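Local coordinates for salicylaldehyde dehydrogenase NahF (Pseudomonas putida, PDB 4JZ6), which probably catalyses the NAD+-dependent oxidation of salicylaldehyde to salicylate, a step in the breakdown of naphthalene, at residues V276-D281 against D310-D315; E68-W73 against G183-F188; P164-A169 against Q299-T304; A365-G370 against T381-V386. One frame throughout, in Å; residues are numbered along the deposited sequence.

Overall arrangement
From the N terminus, contact 2 opens on helix 56-73 and closes at 183-188, tying that helix to the six-stranded sheet that carries strand 186-189. Before it closes, contact 3 has opened at 164-169, so the two cross; contact 3 closes at 299-304, bringing loops from the two large sheets together at the salicylaldehyde pocket. Contact 1 (276-281 with 310-315) crosses contact 3 in turn and joins the ends of two neighbouring strands of the seven-stranded sheet. Contact 4 follows in series, a short hairpin on the edge of that same sheet. Contacts 1 and 2, with centres 52 Å apart, lie on opposite sides of the chain's centre.

Contact 1: residues V276-D281 against D310-D315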
loop_
_atom_site.group_PDB
_atom_site.type_symbol
_atom_site.label_atom_id
_atom_site.label_comp_id
_atom_site.label_asym_id
_atom_site.label_seq_id
_atom_site.Cartn_x
_atom_site.Cartn_y
_atom_site.Cartn_z
ATOM N N VAL A 276 -20.884 -0.991 24.356
ATOM C CA VAL A 276 -22.177 -1.335 24.926
ATOM C C VAL A 276 -22.907 -0.056 25.303
ATOM O O VAL A 276 -22.624 0.535 26.339
ATOM C CB VAL A 276 -22.005 -2.223 26.170
ATOM C CG1 VAL A 276 -23.340 -2.731 26.655
ATOM C CG2 VAL A 276 -21.082 -3.383 25.858
ATOM N N LEU A 277 -23.835 0.375 24.451
ATOM C CA LEU A 277 -24.562 1.629 24.664
ATOM C C LEU A 277 -25.598 1.442 25.759
ATOM O O LEU A 277 -25.809 0.324 26.220
ATOM C CB LEU A 277 -25.225 2.111 23.368
ATOM C CG LEU A 277 -24.313 2.224 22.139
ATOM C CD1 LEU A 277 -25.121 2.382 20.876
ATOM C CD2 LEU A 277 -23.336 3.371 22.280
ATOM N N ASP A 278 -26.249 2.527 26.179
ATOM C CA ASP A 278 -27.221 2.437 27.275
ATOM C C ASP A 278 -28.456 1.655 26.830
ATOM O O ASP A 278 -29.321 1.289 27.628
ATOM C CB ASP A 278 -27.573 3.826 27.846
ATOM C CG ASP A 278 -28.322 4.719 26.857
ATOM O OD1 ASP A 278 -29.386 4.317 26.338
ATOM O OD2 ASP A 278 -27.854 5.853 26.616
ATOM N N ASP A 279 -28.478 1.377 25.535
ATOM C CA ASP A 279 -29.610 0.832 24.820
ATOM C C ASP A 279 -29.511 -0.681 24.658
ATOM O O ASP A 279 -30.454 -1.330 24.218
ATOM C CB ASP A 279 -29.586 1.451 23.429
ATOM C CG ASP A 279 -30.918 1.434 22.771
ATOM O OD1 ASP A 279 -31.922 1.221 23.471
ATOM O OD2 ASP A 279 -30.966 1.649 21.553
ATOM N N ALA A 280 -28.357 -1.235 25.006
ATOM C CA ALA A 280 -27.983 -2.582 24.594
ATOM C C ALA A 280 -28.832 -3.713 25.178
ATOM O O ALA A 280 -29.337 -3.624 26.292
ATOM C CB ALA A 280 -26.508 -2.823 24.886
ATOM N N ASP A 281 -28.994 -4.767 24.382
ATOM C CA ASP A 281 -29.478 -6.048 24.860
ATOM C C ASP A 281 -28.332 -6.613 25.695
ATOM O O ASP A 281 -27.384 -7.174 25.149
ATOM C CB ASP A 281 -29.779 -6.948 23.657
ATOM C CG ASP A 281 -30.317 -8.325 24.048
ATOM O OD1 ASP A 281 -30.137 -8.765 25.207
ATOM O OD2 ASP A 281 -30.913 -8.983 23.165
ATOM N N ASP A 310 -21.774 2.208 28.738
ATOM C CA ASP A 310 -22.408 3.401 29.267
ATOM C C ASP A 310 -22.609 3.242 30.771
ATOM O O ASP A 310 -23.014 2.178 31.242
ATOM C CB ASP A 310 -23.740 3.663 28.569
ATOM C CG ASP A 310 -24.201 5.092 28.723
ATOM O OD1 ASP A 310 -24.892 5.394 29.715
ATOM O OD2 ASP A 310 -23.865 5.922 27.853
ATOM N N GLU A 311 -22.313 4.301 31.517
ATOM C CA GLU A 311 -22.407 4.272 32.971
ATOM C C GLU A 311 -23.774 3.820 33.463
ATOM O O GLU A 311 -23.864 3.123 34.471
ATOM C CB GLU A 311 -22.080 5.649 33.560
ATOM C CG GLU A 311 -20.631 5.831 33.982
ATOM C CD GLU A 311 -20.268 5.053 35.237
ATOM O OE1 GLU A 311 -19.056 4.937 35.524
ATOM O OE2 GLU A 311 -21.183 4.567 35.940
ATOM N N LYS A 312 -24.831 4.209 32.750
ATOM C CA LYS A 312 -26.199 3.880 33.158
ATOM C C LYS A 312 -26.407 2.373 33.250
ATOM O O LYS A 312 -27.322 1.892 33.914
ATOM C CB LYS A 312 -27.223 4.462 32.176
ATOM C CG LYS A 312 -27.190 5.973 32.018
ATOM C CD LYS A 312 -28.385 6.450 31.202
ATOM C CE LYS A 312 -28.094 7.768 30.498
ATOM N NZ LYS A 312 -26.968 7.645 29.520
ATOM N N ILE A 313 -25.535 1.633 32.582
ATOM C CA ILE A 313 -25.756 0.223 32.355
ATOM C C ILE A 313 -24.573 -0.605 32.879
ATOM O O ILE A 313 -24.707 -1.801 33.143
ATOM C CB ILE A 313 -26.046 -0.013 30.839
ATOM C CG1 ILE A 313 -27.255 -0.926 30.668
ATOM C CG2 ILE A 313 -24.806 -0.471 30.068
ATOM C CD1 ILE A 313 -28.439 -0.476 31.496
ATOM N N ALA A 314 -23.437 0.067 33.075
ATOM C CA ALA A 314 -22.160 -0.560 33.425
ATOM C C ALA A 314 -22.199 -1.562 34.582
ATOM O O ALA A 314 -21.782 -2.709 34.422
ATOM C CB ALA A 314 -21.122 0.508 33.709
ATOM N N ASP A 315 -22.674 -1.117 35.742
ATOM C CA ASP A 315 -22.719 -1.969 36.929
ATOM C C ASP A 315 -23.447 -3.284 36.675
ATOM O O ASP A 315 -22.991 -4.348 37.100
ATOM C CB ASP A 315 -23.371 -1.236 38.105
ATOM C CG ASP A 315 -22.434 -0.248 38.772
ATOM O OD1 ASP A 315 -21.204 -0.454 38.709
ATOM O OD2 ASP A 315 -22.931 0.728 39.372
HETATM O O HOH W 1 -24.707 4.914 25.153
#
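Asp310 N donates to Val276 O at 3.0 Å. This backbone bond links the parallel strands 273-276 and 306-310 where both chains leave the sheet.

Charge does the next piece of work. Lys312 NZ sits 3.1 Å from Asp310 OD1 and 3.5 Å from Asp278 OD2, bridging the two segments; its chain runs out extended and bends only at the last torsion (chi4 62°), which swings the ammonium back to the carboxylates. Asp310 OD1 is gripped twice: it caps Lys312 N, which reaches it at 3.3 Å from the anti side, while NZ comes in syn, from the other face of the carboxylate. The two aspartates run side by side with their carboxylate planes 88° apart and their OD2 atoms 4.2 Å from each other, a repulsion that the shared lysine, and Arg435 on Asp278 OD1, probably offset. A water 3.0 Å from both Asp278 N and Asp310 OD2 accepts from the amide and donates to the carboxylate, and Gly409 N also binds that OD2.

Apolar contact is thinner: Val276 CG1 meets Ile313 CG2 at 4.3 Å.

Changing Asp310 to an alanine would probably leave Lys312 N without its cap and NZ with a single carboxylate across the contact.

Two strand-to-helix joins thus meet side by side at the C-terminal ends of two neighbouring inner strands of the seven-stranded alpha/beta sheet: Leu277 to Ala280 makes a type I turn before Asp281 N-caps helix 282-294, and Asp310 N-caps helix 311-327.

Contact 2: residues E68-W73 against G183-F188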
loop_
_atom_site.group_PDB
_atom_site.type_symbol
_atom_site.label_atom_id
_atom_site.label_comp_id
_atom_site.label_asym_id
_atom_site.label_seq_id
_atom_site.Cartn_x
_atom_site.Cartn_y
_atom_site.Cartn_z
ATOM N N GLU A 68 12.552 -18.996 -9.576
ATOM C CA GLU A 68 12.673 -19.943 -10.676
ATOM C C GLU A 68 11.331 -20.569 -11.044
ATOM O O GLU A 68 10.989 -20.678 -12.218
ATOM C CB GLU A 68 13.687 -21.034 -10.319
ATOM C CG GLU A 68 13.845 -22.116 -11.379
ATOM C CD GLU A 68 14.464 -21.607 -12.677
ATOM O OE1 GLU A 68 15.095 -20.524 -12.668
ATOM O OE2 GLU A 68 14.316 -22.306 -13.708
ATOM N N ALA A 69 10.572 -20.974 -10.033
ATOM C CA ALA A 69 9.281 -21.604 -10.262
ATOM C C ALA A 69 8.291 -20.615 -10.856
ATOM O O ALA A 69 7.429 -20.991 -11.654
ATOM C CB ALA A 69 8.735 -22.186 -8.972
ATOM N N PHE A 70 8.418 -19.350 -10.461
ATOM C CA PHE A 70 7.540 -18.301 -10.956
ATOM C C PHE A 70 7.520 -18.256 -12.481
ATOM O O PHE A 70 6.499 -17.910 -13.075
ATOM C CB PHE A 70 7.941 -16.936 -10.386
ATOM C CG PHE A 70 7.059 -15.806 -10.850
ATOM C CD1 PHE A 70 7.542 -14.846 -11.734
ATOM C CD2 PHE A 70 5.742 -15.716 -10.420
ATOM C CE1 PHE A 70 6.731 -13.813 -12.169
ATOM C CE2 PHE A 70 4.924 -14.690 -10.854
ATOM C CZ PHE A 70 5.420 -13.733 -11.729
ATOM N N LYS A 71 8.641 -18.631 -13.102
ATOM C CA LYS A 71 8.799 -18.585 -14.562
ATOM C C LYS A 71 7.723 -19.362 -15.324
ATOM O O LYS A 71 7.321 -18.968 -16.424
ATOM C CB LYS A 71 10.175 -19.113 -14.975
ATOM C CG LYS A 71 11.350 -18.245 -14.579
ATOM C CD LYS A 71 12.647 -18.856 -15.100
ATOM C CE LYS A 71 13.880 -18.118 -14.591
ATOM N NZ LYS A 71 15.141 -18.764 -15.066
ATOM N N THR A 72 7.275 -20.470 -14.743
ATOM C CA THR A 72 6.219 -21.273 -15.347
ATOM C C THR A 72 4.901 -21.083 -14.608
ATOM O O THR A 72 3.827 -21.112 -15.218
ATOM C CB THR A 72 6.573 -22.775 -15.349
ATOM O OG1 THR A 72 7.125 -23.128 -14.079
ATOM C CG2 THR A 72 7.587 -23.081 -16.424
ATOM N N TRP A 73 4.982 -20.887 -13.294
ATOM C CA TRP A 73 3.782 -20.794 -12.472
ATOM C C TRP A 73 2.915 -19.584 -12.843
ATOM O O TRP A 73 1.686 -19.632 -12.730
ATOM C CB TRP A 73 4.132 -20.790 -10.975
ATOM C CG TRP A 73 2.927 -20.588 -10.086
ATOM C CD1 TRP A 73 2.635 -19.485 -9.335
ATOM C CD2 TRP A 73 1.842 -21.506 -9.886
ATOM N NE1 TRP A 73 1.439 -19.662 -8.674
ATOM C CE2 TRP A 73 0.933 -20.893 -8.995
ATOM C CE3 TRP A 73 1.554 -22.787 -10.367
ATOM C CZ2 TRP A 73 -0.241 -21.520 -8.581
ATOM C CZ3 TRP A 73 0.387 -23.408 -9.947
ATOM C CH2 TRP A 73 -0.494 -22.773 -9.065
ATOM N N GLY A 183 -1.195 -16.187 -9.015
ATOM C CA GLY A 183 -0.141 -16.636 -9.906
ATOM C C GLY A 183 1.245 -16.403 -9.348
ATOM O O GLY A 183 2.237 -16.495 -10.071
ATOM N N ASN A 184 1.320 -16.094 -8.058
ATOM C CA ASN A 184 2.612 -15.858 -7.424
ATOM C C ASN A 184 3.146 -17.104 -6.741
ATOM O O ASN A 184 2.399 -18.056 -6.497
ATOM C CB ASN A 184 2.512 -14.713 -6.425
ATOM C CG ASN A 184 1.918 -13.472 -7.041
ATOM O OD1 ASN A 184 2.592 -12.757 -7.775
ATOM N ND2 ASN A 184 0.647 -13.218 -6.761
ATOM N N THR A 185 4.444 -17.095 -6.455
ATOM C CA THR A 185 5.063 -18.131 -5.639
ATOM C C THR A 185 5.447 -17.473 -4.325
ATOM O O THR A 185 5.559 -16.246 -4.256
ATOM C CB THR A 185 6.300 -18.736 -6.318
ATOM O OG1 THR A 185 7.374 -17.789 -6.295
ATOM C CG2 THR A 185 5.984 -19.105 -7.754
ATOM N N VAL A 186 5.629 -18.265 -3.274
ATOM C CA VAL A 186 5.832 -17.669 -1.960
ATOM C C VAL A 186 6.913 -18.323 -1.095
ATOM O O VAL A 186 7.044 -19.545 -1.045
ATOM C CB VAL A 186 4.483 -17.542 -1.190
ATOM C CG1 VAL A 186 3.468 -18.512 -1.752
ATOM C CG2 VAL A 186 4.665 -17.750 0.313
ATOM N N VAL A 187 7.706 -17.477 -0.446
ATOM C CA VAL A 187 8.568 -17.906 0.641
ATOM C C VAL A 187 7.794 -17.709 1.944
ATOM O O VAL A 187 7.539 -16.577 2.368
ATOM C CB VAL A 187 9.884 -17.110 0.667
ATOM C CG1 VAL A 187 10.736 -17.532 1.853
ATOM C CG2 VAL A 187 10.645 -17.307 -0.633
ATOM N N PHE A 188 7.405 -18.828 2.550
ATOM C CA PHE A 188 6.584 -18.857 3.754
ATOM C C PHE A 188 7.477 -18.961 4.984
ATOM O O PHE A 188 8.120 -19.984 5.210
ATOM C CB PHE A 188 5.626 -20.054 3.658
ATOM C CG PHE A 188 4.882 -20.381 4.938
ATOM C CD1 PHE A 188 4.574 -19.402 5.874
ATOM C CD2 PHE A 188 4.478 -21.691 5.190
ATOM C CE1 PHE A 188 3.892 -19.729 7.036
ATOM C CE2 PHE A 188 3.790 -22.019 6.343
ATOM C CZ PHE A 188 3.497 -21.041 7.268
#
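Gly183, which ends helix 170-181 in a Schellman motif, lies against Phe70 and Trp73 in the last turn of helix 56-73. From here the chain enters strand 186-189 of the six-stranded alpha/beta sheet, so the contact lays one helix end over a helix-to-strand join.

The positive phi of Gly183 (87°) would jam a side chain against the carbonyl of the residue before. Its own carbonyl is tucked between two aromatic groups: Gly183 O lies 3.3 Å from Phe70 CE2, at the edge of that ring, and 3.1 Å from Trp73 CD1.

Asn184 takes part mainly through its backbone. Trp73 NE1 reaches Asn184 O at 2.9 Å, but the bond is bent to 115° at the hydrogen and counts as weak. Asn184 points its CB away from the helix, and its amide is bonded elsewhere: OD1 accepts from Val156 N and Gly157 N, and ND2 donates to Phe483 O and Pro179 O.

Thr185 then points its CB toward the helix. With OG1 set between backbone N and carbonyl carbon (chi1 72°), the hydroxyl bonds to Ala66 O, one turn before Phe70 in helix 56-73, while the methyl enters the notch between Phe70 and Trp73. There Thr185 CG2 is 3.6 Å from Phe70 N, 3.9 Å from Phe70 CB and 3.7 Å from Trp73 CD1.

Contact 3: residues P164-A169 against Q299-T304. With NK (salicylaldehyde), chain B.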
loop_
_atom_site.group_PDB
_atom_site.type_symbol
_atom_site.label_atom_id
_atom_site.label_comp_id
_atom_site.label_asym_id
_atom_site.label_seq_id
_atom_site.Cartn_x
_atom_site.Cartn_y
_atom_site.Cartn_z
ATOM N N PRO A 164 2.462 -15.595 12.017
ATOM C CA PRO A 164 2.614 -15.833 13.456
ATOM C C PRO A 164 1.993 -17.162 13.884
ATOM O O PRO A 164 1.710 -18.007 13.033
ATOM C CB PRO A 164 1.840 -14.674 14.072
ATOM C CG PRO A 164 0.736 -14.450 13.106
ATOM C CD PRO A 164 1.333 -14.685 11.741
ATOM N N TRP A 165 1.756 -17.322 15.185
ATOM C CA TRP A 165 1.423 -18.618 15.774
ATOM C C TRP A 165 -0.023 -18.738 16.280
ATOM O O TRP A 165 -0.477 -19.839 16.587
ATOM C CB TRP A 165 2.369 -18.868 16.946
ATOM C CG TRP A 165 2.394 -17.682 17.846
ATOM C CD1 TRP A 165 3.258 -16.626 17.786
ATOM C CD2 TRP A 165 1.476 -17.394 18.906
ATOM N NE1 TRP A 165 2.945 -15.705 18.758
ATOM C CE2 TRP A 165 1.855 -16.151 19.458
ATOM C CE3 TRP A 165 0.381 -18.068 19.452
ATOM C CZ2 TRP A 165 1.172 -15.574 20.527
ATOM C CZ3 TRP A 165 -0.298 -17.491 20.512
ATOM C CH2 TRP A 165 0.101 -16.259 21.039
ATOM N N ASN A 166 -0.740 -17.621 16.382
ATOM C CA ASN A 166 -2.044 -17.622 17.055
ATOM C C ASN A 166 -3.211 -18.146 16.218
ATOM O O ASN A 166 -3.873 -19.113 16.600
ATOM C CB ASN A 166 -2.357 -16.244 17.644
ATOM C CG ASN A 166 -2.286 -15.145 16.614
ATOM O OD1 ASN A 166 -1.606 -15.284 15.598
ATOM N ND2 ASN A 166 -2.990 -14.042 16.865
ATOM N N GLY A 167 -3.472 -17.506 15.085
ATOM C CA GLY A 167 -4.376 -18.068 14.096
ATOM C C GLY A 167 -3.556 -19.066 13.305
ATOM O O GLY A 167 -3.378 -18.937 12.093
ATOM N N THR A 168 -3.068 -20.073 14.024
ATOM C CA THR A 168 -1.973 -20.934 13.594
ATOM C C THR A 168 -2.087 -21.453 12.168
ATOM O O THR A 168 -1.107 -21.463 11.423
ATOM C CB THR A 168 -1.840 -22.132 14.535
ATOM O OG1 THR A 168 -2.075 -21.705 15.882
ATOM C CG2 THR A 168 -0.463 -22.705 14.436
ATOM N N ALA A 169 -3.289 -21.869 11.791
ATOM C CA ALA A 169 -3.513 -22.440 10.475
ATOM C C ALA A 169 -4.029 -21.408 9.483
ATOM O O ALA A 169 -3.488 -21.274 8.386
ATOM C CB ALA A 169 -4.473 -23.603 10.569
ATOM N N GLN A 299 -5.725 -14.497 22.880
ATOM C CA GLN A 299 -4.506 -14.428 22.093
ATOM C C GLN A 299 -4.820 -14.219 20.614
ATOM O O GLN A 299 -4.083 -14.668 19.737
ATOM C CB GLN A 299 -3.665 -15.684 22.298
ATOM C CG GLN A 299 -3.041 -15.765 23.665
ATOM C CD GLN A 299 -2.116 -16.957 23.811
ATOM O OE1 GLN A 299 -0.992 -16.833 24.307
ATOM N NE2 GLN A 299 -2.585 -18.125 23.382
ATOM N N ILE A 300 -5.925 -13.537 20.342
ATOM C CA ILE A 300 -6.288 -13.196 18.976
ATOM C C ILE A 300 -6.058 -11.703 18.823
ATOM O O ILE A 300 -6.346 -10.950 19.748
ATOM C CB ILE A 300 -7.764 -13.539 18.695
ATOM C CG1 ILE A 300 -8.104 -14.912 19.285
ATOM C CG2 ILE A 300 -8.055 -13.496 17.204
ATOM C CD1 ILE A 300 -9.539 -15.340 19.082
ATOM N N CYS A 301 -5.530 -11.267 17.679
ATOM C CA CYS A 301 -5.235 -9.839 17.499
ATOM C C CYS A 301 -6.519 -9.017 17.571
ATOM O O CYS A 301 -6.485 -7.836 17.914
ATOM C CB CYS A 301 -4.481 -9.559 16.191
ATOM S SG CYS A 301 -2.800 -10.240 16.094
ATOM N N MET A 302 -7.648 -9.659 17.265
ATOM C CA MET A 302 -8.949 -9.003 17.359
ATOM C C MET A 302 -9.744 -9.380 18.613
ATOM O O MET A 302 -10.939 -9.080 18.694
ATOM C CB MET A 302 -9.795 -9.275 16.110
ATOM C CG MET A 302 -9.950 -10.747 15.738
ATOM S SD MET A 302 -11.160 -10.996 14.414
ATOM C CE MET A 302 -10.792 -12.688 13.930
ATOM N N SER A 303 -9.092 -10.037 19.575
ATOM C CA SER A 303 -9.737 -10.362 20.848
ATOM C C SER A 303 -10.275 -9.088 21.450
ATOM O O SER A 303 -9.655 -8.033 21.327
ATOM C CB SER A 303 -8.756 -10.991 21.838
ATOM O OG SER A 303 -8.493 -12.344 21.528
ATOM N N THR A 304 -11.434 -9.179 22.088
ATOM C CA THR A 304 -12.045 -8.023 22.719
ATOM C C THR A 304 -11.170 -7.551 23.874
ATOM O O THR A 304 -11.133 -8.186 24.929
ATOM C CB THR A 304 -13.431 -8.375 23.249
ATOM O OG1 THR A 304 -14.164 -9.070 22.233
ATOM C CG2 THR A 304 -14.171 -7.121 23.649
HETATM O OAH NK B . -6.120 -11.831 15.180
HETATM C CAD NK B . -5.630 -12.807 14.649
HETATM C CAA NK B . -6.509 -13.544 13.715
HETATM C CAC NK B . -7.203 -12.892 12.698
HETATM C CAG NK B . -8.020 -13.632 11.849
HETATM C CAI NK B . -8.158 -14.997 12.021
HETATM C CAE NK B . -7.476 -15.643 13.035
HETATM C CAB NK B . -6.648 -14.915 13.889
HETATM O OAF NK B . -5.949 -15.510 14.911
#
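Asn166 donates through ND2 to Gln299 O, joining the loop after strand 159-162 to the loop before strand 306-310 in the substrate pocket of this aldehyde dehydrogenase fold. Asn166 ND2 to Gln299 O is 3.1 Å, with 152° at the hydrogen, and the acceptor lies in the plane of the Asn166 amide. CG stands between the backbone N and the carbonyl carbon (chi1 55°), which sends the amide toward Gln299 and leaves ND2 3.9 Å from Cys301 SG. The other end of the amide is used at home, OD1 taking a weak bond from Gly167 N.

Gln299, which loses the largest area to the other segment, also meets Trp165. Its extended chain crosses the indole at about a right angle, with the amide and ring planes 64° apart, and OE1 comes 3.5 Å from Trp165 CH2. Val345 N gives that OE1 a weak hydrogen bond. Trp165 is wedged further by Asn166 CB, over one face of its ring toward the rim, and by Phe193, which it meets edge-to-face.

Salicylaldehyde lies beside this junction. Its aldehyde oxygen OAH takes two weak bonds, from Cys301 N at 2.6 Å and from Met302 N at 3.4 Å; Cys301 N, with the Asn166 amide close by, is placed as in the family's oxyanion hole. The side chain of Glu267, the predicted active-site residue, is about 7 Å from that of Cys301. Gly167 has no side chain to obstruct the phenol: its CA is 3.1 Å from OAF. Over on the ring, Met302 CE touches NK CAG at 3.6 Å.

Contact 4: residues A365-G370 against T381-V386; sequences AKVVCG and TILDHV
Val368 and Ile382 meet through their CG2 methyls, 3.7 Å apart, and Cys369 SG adds a second touch on Ile382 CG1 at 3.8 Å. Val368 and Cys369 together face the single residue Ile382, a classic beta bulge, here in an antiparallel hairpin at the edge of the seven-stranded sheet. Helix 311-327 packs on Val368 and Ile382; on the sheet's other face Val367 CG2 meets Leu383 CD2 at 3.6 Å, next to helix 349-362.

With CG1 anti to the carbonyl carbon (chi1 -76°), Val368 CG2 falls between the backbone N and the carbonyl carbon and comes 3.1 Å from Ile382 O, while CG1 lies 3.6 Å from Asp384 CB. A glycine in place of Val368 would probably open a gap beside Ile382 and Asp384 and loosen the grip of helix 311-327 here.

Farther out the backbone takes over. Lys366 and Asp384 exchange two bonds, the one from Asp384 N to Lys366 O being 2.8 Å. Past the bulge, Ile382 N reaches Cys369 O at 3.0 Å. Arg406 pairs with Asp384 OD2.

Backbone bonds thus fix the register, bulge included, while apolar groups fasten the hairpin to its helices.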
loop_
_atom_site.group_PDB
_atom_site.type_symbol
_atom_site.label_atom_id
_atom_site.label_comp_id
_atom_site.label_asym_id
_atom_site.label_seq_id
_atom_site.Cartn_x
_atom_site.Cartn_y
_atom_site.Cartn_z
ATOM N N ALA A 365 -7.399 1.051 39.152
ATOM C CA ALA A 365 -8.169 -0.011 38.510
ATOM C C ALA A 365 -8.663 -1.021 39.543
ATOM O O ALA A 365 -8.110 -1.138 40.640
ATOM C CB ALA A 365 -7.360 -0.699 37.428
ATOM N N LYS A 366 -9.711 -1.746 39.180
ATOM C CA LYS A 366 -10.382 -2.635 40.108
ATOM C C LYS A 366 -10.520 -4.028 39.490
ATOM O O LYS A 366 -11.173 -4.197 38.460
ATOM C CB LYS A 366 -11.749 -2.042 40.466
ATOM C CG LYS A 366 -12.640 -2.914 41.326
ATOM C CD LYS A 366 -13.958 -2.207 41.633
ATOM C CE LYS A 366 -14.991 -3.173 42.196
ATOM N NZ LYS A 366 -14.439 -3.987 43.319
ATOM N N VAL A 367 -9.873 -5.017 40.102
ATOM C CA VAL A 367 -9.994 -6.396 39.650
ATOM C C VAL A 367 -11.369 -6.902 40.055
ATOM O O VAL A 367 -11.605 -7.211 41.225
ATOM C CB VAL A 367 -8.923 -7.307 40.291
ATOM C CG1 VAL A 367 -9.036 -8.726 39.753
ATOM C CG2 VAL A 367 -7.539 -6.764 40.028
ATOM N N VAL A 368 -12.289 -6.970 39.100
ATOM C CA VAL A 368 -13.629 -7.449 39.421
ATOM C C VAL A 368 -13.705 -8.965 39.337
ATOM O O VAL A 368 -14.623 -9.577 39.883
ATOM C CB VAL A 368 -14.720 -6.811 38.540
ATOM C CG1 VAL A 368 -14.996 -5.372 38.995
ATOM C CG2 VAL A 368 -14.323 -6.865 37.079
ATOM N N CYS A 369 -12.734 -9.561 38.652
ATOM C CA CYS A 369 -12.578 -11.011 38.648
ATOM C C CYS A 369 -11.191 -11.394 38.137
ATOM O O CYS A 369 -10.564 -10.640 37.391
ATOM C CB CYS A 369 -13.679 -11.690 37.817
ATOM S SG CYS A 369 -13.207 -12.142 36.139
ATOM N N GLY A 370 -10.712 -12.562 38.553
ATOM C CA GLY A 370 -9.425 -13.046 38.103
ATOM C C GLY A 370 -8.292 -12.690 39.042
ATOM O O GLY A 370 -8.480 -12.537 40.251
ATOM N N THR A 381 -9.448 -12.801 33.623
ATOM C CA THR A 381 -9.363 -11.589 34.426
ATOM C C THR A 381 -10.074 -10.401 33.766
ATOM O O THR A 381 -9.902 -10.151 32.577
ATOM C CB THR A 381 -7.884 -11.226 34.695
ATOM O OG1 THR A 381 -7.219 -12.337 35.310
ATOM C CG2 THR A 381 -7.774 -10.020 35.606
ATOM N N ILE A 382 -10.875 -9.681 34.545
ATOM C CA ILE A 382 -11.518 -8.456 34.073
ATOM C C ILE A 382 -11.182 -7.288 35.002
ATOM O O ILE A 382 -11.351 -7.386 36.221
ATOM C CB ILE A 382 -13.054 -8.595 34.008
ATOM C CG1 ILE A 382 -13.465 -9.810 33.178
ATOM C CG2 ILE A 382 -13.676 -7.344 33.432
ATOM C CD1 ILE A 382 -14.935 -10.132 33.281
ATOM N N LEU A 383 -10.696 -6.190 34.427
ATOM C CA LEU A 383 -10.422 -4.978 35.193
ATOM C C LEU A 383 -11.490 -3.932 34.882
ATOM O O LEU A 383 -11.824 -3.700 33.714
ATOM C CB LEU A 383 -9.026 -4.432 34.883
ATOM C CG LEU A 383 -7.851 -5.387 35.116
ATOM C CD1 LEU A 383 -6.529 -4.737 34.747
ATOM C CD2 LEU A 383 -7.834 -5.824 36.549
ATOM N N ASP A 384 -12.031 -3.317 35.932
ATOM C CA ASP A 384 -13.073 -2.305 35.790
ATOM C C ASP A 384 -12.532 -0.930 36.176
ATOM O O ASP A 384 -11.519 -0.831 36.875
ATOM C CB ASP A 384 -14.269 -2.651 36.678
ATOM C CG ASP A 384 -15.518 -1.859 36.318
ATOM O OD1 ASP A 384 -15.433 -0.947 35.465
ATOM O OD2 ASP A 384 -16.587 -2.146 36.899
ATOM N N HIS A 385 -13.223 0.122 35.734
ATOM C CA HIS A 385 -12.810 1.503 35.987
ATOM C C HIS A 385 -11.394 1.767 35.495
ATOM O O HIS A 385 -10.573 2.346 36.209
ATOM C CB HIS A 385 -12.921 1.855 37.468
ATOM C CG HIS A 385 -14.246 1.519 38.068
ATOM N ND1 HIS A 385 -15.378 2.271 37.844
ATOM C CD2 HIS A 385 -14.622 0.509 38.893
ATOM C CE1 HIS A 385 -16.393 1.742 38.500
ATOM N NE2 HIS A 385 -15.962 0.672 39.146
ATOM N N VAL A 386 -11.114 1.322 34.275
ATOM C CA VAL A 386 -9.849 1.613 33.627
ATOM C C VAL A 386 -9.922 3.002 32.991
ATOM O O VAL A 386 -10.931 3.372 32.391
ATOM C CB VAL A 386 -9.504 0.528 32.590
ATOM C CG1 VAL A 386 -8.350 0.958 31.707
ATOM C CG2 VAL A 386 -9.184 -0.773 33.308
#